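Local coordinates for protein thiamine-phosphate synthase (Pyrococcus furiosus, PDB 1XI3) that probably joins a thiazole phosphate to a pyrimidine pyrophosphate to make thiamine phosphate, releasing diphosphate, with the help of a magnesium ion, at residues D77-D80 / V81-V85; D96-I99 / E100-K103. All blocks are in the same frame, centred on the assembly; numbering follows the deposited sequence. Where two conformers were deposited one is given.

Interaction 1: residues D77-D80 / V81-V85; sequences DRVD and VALAV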
# COMPACT_ATOMS: atom_id res chain seq x y z
N ASP A 77 -4.30 -1.89 7.38
CA ASP A 77 -3.42 -0.82 6.82
C ASP A 77 -3.79 -0.45 5.40
O ASP A 77 -4.20 0.69 5.13
CB ASP A 77 -1.96 -1.34 6.94
CG ASP A 77 -0.87 -0.36 6.49
OD1 ASP A 77 0.33 -0.72 6.75
OD2 ASP A 77 -1.12 0.68 5.87
N ARG A 78 -3.66 -1.40 4.50
CA ARG A 78 -3.54 -1.12 3.06
C ARG A 78 -4.86 -0.81 2.37
O ARG A 78 -5.61 -1.71 1.97
CB ARG A 78 -2.78 -2.30 2.34
CG ARG A 78 -1.36 -2.49 2.82
CD ARG A 78 -0.48 -1.36 2.26
NE ARG A 78 -0.41 -1.46 0.82
CZ ARG A 78 0.48 -2.22 0.17
NH1 ARG A 78 1.40 -2.89 0.82
NH2 ARG A 78 0.44 -2.31 -1.13
N VAL A 79 -5.13 0.50 2.20
CA VAL A 79 -6.36 0.98 1.54
C VAL A 79 -6.37 0.58 0.03
O VAL A 79 -7.43 0.28 -0.54
CB VAL A 79 -6.47 2.48 1.70
CG1 VAL A 79 -7.62 3.03 0.88
CG2 VAL A 79 -6.59 2.86 3.16
N ASP A 80 -5.20 0.55 -0.60
CA ASP A 80 -5.09 0.14 -2.01
C ASP A 80 -5.58 -1.28 -2.17
O ASP A 80 -6.39 -1.59 -3.06
CB ASP A 80 -3.67 0.27 -2.57
CG ASP A 80 -2.60 -0.42 -1.74
OD1 ASP A 80 -2.73 -0.47 -0.50
OD2 ASP A 80 -1.58 -0.87 -2.35
N VAL A 81 -5.09 -2.15 -1.30
CA VAL A 81 -5.49 -3.56 -1.35
C VAL A 81 -6.99 -3.71 -1.06
O VAL A 81 -7.69 -4.41 -1.78
CB VAL A 81 -4.64 -4.39 -0.42
CG1 VAL A 81 -5.14 -5.86 -0.38
CG2 VAL A 81 -3.16 -4.34 -0.88
N ALA A 82 -7.47 -3.04 -0.02
CA ALA A 82 -8.88 -3.05 0.35
C ALA A 82 -9.73 -2.64 -0.85
O ALA A 82 -10.71 -3.28 -1.17
CB ALA A 82 -9.14 -2.16 1.55
N LEU A 83 -9.34 -1.57 -1.52
CA LEU A 83 -10.14 -1.11 -2.68
C LEU A 83 -10.09 -2.15 -3.81
O LEU A 83 -11.13 -2.47 -4.43
CB LEU A 83 -9.63 0.23 -3.17
CG LEU A 83 -9.93 1.43 -2.26
CD1 LEU A 83 -9.16 2.63 -2.80
CD2 LEU A 83 -11.40 1.76 -2.21
N ALA A 84 -8.89 -2.64 -4.10
CA ALA A 84 -8.67 -3.53 -5.26
C ALA A 84 -9.44 -4.84 -5.10
O ALA A 84 -9.93 -5.38 -6.09
CB ALA A 84 -7.26 -3.83 -5.43
N VAL A 85 -9.56 -5.34 -3.87
CA VAL A 85 -10.30 -6.61 -3.63
C VAL A 85 -11.75 -6.42 -3.16
O VAL A 85 -12.46 -7.41 -2.88
CB VAL A 85 -9.52 -7.54 -2.68
CG1 VAL A 85 -8.08 -7.69 -3.15
CG2 VAL A 85 -9.63 -7.10 -1.23
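Leu83 N donates to Val79 O at 2.8 Å with an N-H...O angle of 160°, the shortest of three i to i+4 backbone bonds that open helix 79-85 of this TIM barrel. The helix belongs to the beta-alpha-beta unit whose strands are 72-76 and 89-92, and Asp77, just ahead of it, is a predicted magnesium ligand. Arg78 stands at its N-cap position and supplies the first acceptor, Arg78 O, to Ala82 N at 3.0 Å; Asp80 O takes Ala84 N at 2.9 Å. On one flank Val79 and Leu83 run side by side in the same direction, with Val79 CG1 4.0 Å from Leu83 CD1, and both also reach Ala106.

The polar side of this first turn is an Arg78-Asp80 salt bridge. Arg78 bends at its second and third torsions, and its guanidinium meets the carboxylate side-on: NE bonds Asp80 OD1 and NH2 bonds Asp80 OD2, each at 2.8 Å. Both oxygens use their syn lone pairs and lie within 11° of the guanidinium plane, so the two groups fix each other's rotation. CG of Asp80, set between the backbone N and the carbonyl carbon (chi1 53°), brings the carboxylate there. Arg78 NH2 has a second partner in Thr52 OG1. Arg78 NE of the second subunit lies close to its counterpart here, a like-charge approach that the paired carboxylates probably ease. Val81 covers one guanidinium face: its CG2 lies 4.1 Å from Arg78 NH2 and 3.8 Å from Arg78 CB.

Interaction 2: residues D96-I99 / E100-K103; sequences DMPI and EVAK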
# COMPACT_ATOMS: atom_id res chain seq x y z
N ASP A 96 -0.40 4.22 10.12
CA ASP A 96 -1.08 4.01 8.85
C ASP A 96 -1.61 5.34 8.29
O ASP A 96 -1.42 6.42 8.88
CB ASP A 96 -2.23 3.00 9.01
CG ASP A 96 -1.75 1.63 9.47
OD1 ASP A 96 -2.60 0.92 10.08
OD2 ASP A 96 -0.57 1.25 9.26
N MET A 97 -2.29 5.27 7.15
CA MET A 97 -2.93 6.46 6.62
C MET A 97 -3.85 7.10 7.63
O MET A 97 -4.59 6.42 8.29
CB MET A 97 -3.76 6.09 5.39
CG MET A 97 -4.17 7.28 4.60
SD MET A 97 -4.80 6.83 3.00
CE MET A 97 -3.27 6.35 2.13
N PRO A 98 -3.79 8.44 7.77
CA PRO A 98 -4.75 9.10 8.68
C PRO A 98 -6.19 8.82 8.27
O PRO A 98 -6.49 8.72 7.08
CB PRO A 98 -4.42 10.58 8.49
CG PRO A 98 -2.99 10.59 8.08
CD PRO A 98 -2.81 9.38 7.20
N ILE A 99 -7.05 8.69 9.27
CA ILE A 99 -8.42 8.35 9.06
C ILE A 99 -9.07 9.26 8.05
O ILE A 99 -9.73 8.81 7.12
CB ILE A 99 -9.21 8.31 10.38
CG1 ILE A 99 -8.68 7.20 11.27
CG2 ILE A 99 -10.72 8.11 10.09
CD1 ILE A 99 -9.21 7.26 12.66
N GLU A 100 -8.86 10.56 8.21
CA GLU A 100 -9.56 11.51 7.35
C GLU A 100 -9.13 11.37 5.88
O GLU A 100 -9.91 11.57 4.97
CB GLU A 100 -9.37 12.95 7.86
CG GLU A 100 -7.95 13.50 7.72
CD GLU A 100 -7.00 13.18 8.87
OE1 GLU A 100 -7.27 12.27 9.75
OE2 GLU A 100 -5.94 13.85 8.88
N VAL A 101 -7.87 11.00 5.67
CA VAL A 101 -7.33 10.86 4.35
C VAL A 101 -7.86 9.58 3.73
O VAL A 101 -8.21 9.54 2.54
CB VAL A 101 -5.75 10.84 4.42
CG1 VAL A 101 -5.15 10.57 3.04
CG2 VAL A 101 -5.26 12.16 4.97
N ALA A 102 -7.86 8.51 4.51
CA ALA A 102 -8.45 7.24 4.03
C ALA A 102 -9.90 7.41 3.59
O ALA A 102 -10.31 6.88 2.55
CB ALA A 102 -8.37 6.21 5.12
N LYS A 103 -10.67 8.16 4.38
CA LYS A 103 -12.08 8.40 4.07
C LYS A 103 -12.23 9.19 2.77
O LYS A 103 -13.17 8.98 2.01
CB LYS A 103 -12.76 9.15 5.22
CG LYS A 103 -12.94 8.31 6.48
CD LYS A 103 -13.89 8.92 7.53
CE LYS A 103 -15.37 8.89 7.11
NZ LYS A 103 -15.83 7.63 6.35
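Pro98 O draws in two backbone donors where helix 99-105 of the TIM barrel begins, with Pro98 itself at the N-cap position and Asp96, a predicted magnesium ligand, just ahead. The stronger bond comes from Ala102 N, 2.9 Å from Pro98 O and nearly straight at 173°; Val101 N, 3.0 Å from the same oxygen, adds only a weak one at 125°. Lys103 N then bonds Ile99 O and continues the i to i+4 pattern.

The close-packed part lies on the side facing the second subunit. Val101 splits its two branches there. CG2 runs alongside the proline ring, 3.9 Å from Pro98 CB, while CG1, placed anti to the backbone N (chi1 175°), meets Met97, whose chain crosses it at about a right angle. The sulfur contact, Met97 SD to Val101 CG1 at 3.8 Å, holds for one of two modelled conformers and is therefore less certain. Tyr56 of the second subunit packs on Val101, and its Ala84 on Met97.

The flank turned to strand 110-115 and helix 118-127 is looser: Lys103 lies along Ile99, with Lys103 CD 4.2 Å from Ile99 CG2. Glu100 occupies the solvent side, yet it bends at its second torsion and folds back on the proline, burying OE1 without a partner in the model, 3.5 Å from Pro98 CB.

In the fold
Along the chain the two interactions come in series, neither nested nor crossed. Interaction 1 follows directly on strand 72-76 and takes in the whole of helix 79-85; the chain then passes through strand 89-92 before interaction 2 begins helix 99-105. Each is one continuous stretch and closes no loop beyond its own helical turns. Their centres are 12 Å apart, and they touch through Val79 CG2 and Ala102 CB, which join the two neighbouring helices. At their leading ends, Asp77 CG and Asp96 OD2 approach to 3.2 Å, consistent with the predicted magnesium site that both aspartates serve. Both interactions also reach the second subunit, so this flank of the barrel forms part of the contact between the subunits.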